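Local coordinates for uncharacterized protein TP-0789 domain-containing protein (Nitrosomonas europaea ATCC 19718, PDB 3BUU), which is of unknown function but belongs to the LolA superfamily, and so may bind or carry lipid-like or lipoprotein cargo in the cell envelope, at residues 146-151 against 162-167. Numbering follows the deposited sequence.
Sequences KVLLWV and EFYSVS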
loop_
_atom_site.group_PDB
_atom_site.type_symbol
_atom_site.label_atom_id
_atom_site.label_comp_id
_atom_site.label_asym_id
_atom_site.label_seq_id
_atom_site.Cartn_x
_atom_site.Cartn_y
_atom_site.Cartn_z
ATOM N N LYS A 146 2.005 11.962 7.491
ATOM C CA LYS A 146 0.984 12.762 6.864
ATOM C C LYS A 146 0.816 12.330 5.425
ATOM O O LYS A 146 1.801 12.155 4.708
ATOM C CB LYS A 146 1.368 14.276 6.932
ATOM C CG LYS A 146 0.559 15.191 6.067
ATOM C CD LYS A 146 1.141 16.628 6.146
ATOM C CE LYS A 146 0.601 17.504 5.066
ATOM N NZ LYS A 146 1.067 18.902 5.301
ATOM N N VAL A 147 -0.445 12.195 5.004
ATOM C CA VAL A 147 -0.788 11.921 3.606
ATOM C C VAL A 147 -1.883 12.919 3.217
ATOM O O VAL A 147 -2.812 13.126 4.010
ATOM C CB VAL A 147 -1.306 10.468 3.438
ATOM C CG1 VAL A 147 -1.630 10.165 1.965
ATOM C CG2 VAL A 147 -0.250 9.483 3.927
ATOM N N LEU A 148 -1.845 13.486 2.015
ATOM C CA LEU A 148 -2.993 14.194 1.461
ATOM C C LEU A 148 -3.562 13.294 0.387
ATOM O O LEU A 148 -2.847 12.869 -0.509
ATOM C CB LEU A 148 -2.581 15.552 0.857
ATOM C CG LEU A 148 -1.970 16.563 1.820
ATOM C CD1 LEU A 148 -1.776 17.881 1.079
ATOM C CD2 LEU A 148 -2.759 16.711 3.092
ATOM N N LEU A 149 -4.851 12.993 0.494
ATOM C CA LEU A 149 -5.527 12.070 -0.405
ATOM C C LEU A 149 -6.661 12.795 -1.126
ATOM O O LEU A 149 -7.541 13.363 -0.477
ATOM C CB LEU A 149 -6.088 10.876 0.395
ATOM C CG LEU A 149 -6.837 9.829 -0.450
ATOM C CD1 LEU A 149 -5.924 9.089 -1.399
ATOM C CD2 LEU A 149 -7.582 8.882 0.460
ATOM N N TRP A 150 -6.627 12.773 -2.457
ATOM C CA TRP A 150 -7.695 13.306 -3.283
ATOM C C TRP A 150 -8.709 12.201 -3.549
ATOM O O TRP A 150 -8.338 11.134 -4.065
ATOM C CB TRP A 150 -7.133 13.796 -4.617
ATOM C CG TRP A 150 -6.499 15.150 -4.629
ATOM C CD1 TRP A 150 -6.968 16.224 -5.305
ATOM C CD2 TRP A 150 -5.273 15.569 -4.002
ATOM N NE1 TRP A 150 -6.143 17.306 -5.105
ATOM C CE2 TRP A 150 -5.113 16.934 -4.288
ATOM C CE3 TRP A 150 -4.315 14.930 -3.206
ATOM C CZ2 TRP A 150 -4.040 17.683 -3.848
ATOM C CZ3 TRP A 150 -3.210 15.681 -2.729
ATOM C CH2 TRP A 150 -3.101 17.055 -3.073
ATOM N N VAL A 151 -9.971 12.466 -3.241
ATOM C CA VAL A 151 -11.057 11.523 -3.404
ATOM C C VAL A 151 -12.104 12.202 -4.282
ATOM O O VAL A 151 -12.577 13.305 -3.971
ATOM C CB VAL A 151 -11.638 11.109 -2.037
ATOM C CG1 VAL A 151 -12.812 10.155 -2.259
ATOM C CG2 VAL A 151 -10.593 10.439 -1.178
ATOM N N GLU A 162 -0.416 12.537 -1.901
ATOM C CA GLU A 162 0.911 13.127 -1.612
ATOM C C GLU A 162 1.347 12.621 -0.251
ATOM O O GLU A 162 0.560 12.669 0.711
ATOM C CB GLU A 162 0.820 14.661 -1.620
ATOM C CG GLU A 162 0.565 15.288 -2.981
ATOM C CD GLU A 162 0.460 16.784 -2.930
ATOM O OE1 GLU A 162 0.373 17.340 -1.834
ATOM O OE2 GLU A 162 0.403 17.396 -4.006
ATOM N N PHE A 163 2.598 12.150 -0.160
ATOM C CA PHE A 163 3.095 11.518 1.065
ATOM C C PHE A 163 4.185 12.415 1.632
ATOM O O PHE A 163 5.089 12.817 0.889
ATOM C CB PHE A 163 3.679 10.129 0.731
ATOM C CG PHE A 163 2.665 9.216 0.160
ATOM C CD1 PHE A 163 1.955 8.362 1.015
ATOM C CD2 PHE A 163 2.370 9.227 -1.209
ATOM C CE1 PHE A 163 0.971 7.524 0.508
ATOM C CE2 PHE A 163 1.391 8.384 -1.728
ATOM C CZ PHE A 163 0.700 7.528 -0.873
ATOM N N TYR A 164 4.092 12.694 2.934
ATOM C CA TYR A 164 4.982 13.655 3.590
ATOM C C TYR A 164 5.811 12.985 4.654
ATOM O O TYR A 164 5.403 11.955 5.258
ATOM C CB TYR A 164 4.130 14.763 4.215
ATOM C CG TYR A 164 3.546 15.642 3.150
ATOM C CD1 TYR A 164 4.183 16.833 2.752
ATOM C CD2 TYR A 164 2.352 15.295 2.514
ATOM C CE1 TYR A 164 3.664 17.645 1.751
ATOM C CE2 TYR A 164 1.827 16.092 1.474
ATOM C CZ TYR A 164 2.492 17.273 1.110
ATOM O OH TYR A 164 2.077 18.118 0.106
ATOM N N SER A 165 6.981 13.587 4.884
ATOM C CA SER A 165 7.916 13.087 5.887
ATOM C C SER A 165 7.486 13.420 7.273
ATOM O O SER A 165 6.538 14.180 7.472
ATOM C CB SER A 165 9.247 13.721 5.638
ATOM O OG SER A 165 9.281 15.060 6.127
ATOM N N VAL A 166 8.242 12.899 8.241
ATOM C CA VAL A 166 7.955 13.147 9.652
ATOM C C VAL A 166 8.071 14.634 10.014
ATOM O O VAL A 166 7.579 15.049 11.069
ATOM C CB VAL A 166 8.880 12.318 10.602
ATOM C CG1 VAL A 166 8.741 10.811 10.344
ATOM C CG2 VAL A 166 10.342 12.742 10.442
ATOM N N SER A 167 8.749 15.404 9.151
ATOM C CA SER A 167 8.901 16.850 9.297
ATOM C C SER A 167 8.117 17.680 8.270
ATOM O O SER A 167 8.353 18.885 8.122
ATOM C CB SER A 167 10.388 17.232 9.201
ATOM O OG SER A 167 10.829 17.040 7.872
#
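Lys146 lays its extended side chain over one face of the Tyr164 ring. With CG anti to the backbone N (chi1 167°) and the later torsions extended, the chain crosses the ring obliquely, bringing CE over its face, toward the rim. CE sits 3.9 Å from the centroid of the Tyr164 ring, a CH-pi contact. NZ lies 4.5 Å from that centroid, only 6° off the ring normal, which defines a cation-pi interaction. Leu148 meets the same ring obliquely, its CG 3.8 Å from Tyr164 CE2.

The phenol continues this row to Glu162, two residues back along its own strand: Tyr164 OH donates to Glu162 OE1 at 2.7 Å, reaching the oxygen from above the carboxylate plane. Two apart on one strand, they share a face, and the matching first torsion, CG beside the backbone N in both, turns them the same way along it. The Glu162 carboxyl carbon CD meets Trp150 CH2 obliquely at 3.6 Å, carboxylate and indole planes being 61° apart. Trp150 NE1 is hydrogen-bonded to Glu123.

On the other face of the ladder, Val147 and Phe163 lie side by side, Val147 CG2 being 3.8 Å from Phe163 CD1. They form a non-hydrogen-bonded antiparallel pair, next to the hydrogen-bonded pair Leu148 and Glu162, whose backbones exchange two bonds; Leu148 N to Glu162 O measures 2.9 Å.

The two segments belong to the beta hairpin of strands 146-152 and 158-164, within the antiparallel strands of the LolA-like fold. Strand 128-137 flanks 146-152, bonding to the backbones of Val147 and Leu149, while strand 170-182 borders 158-164. Helix 9-20 packs on Leu149 and Val151, farther along the first strand.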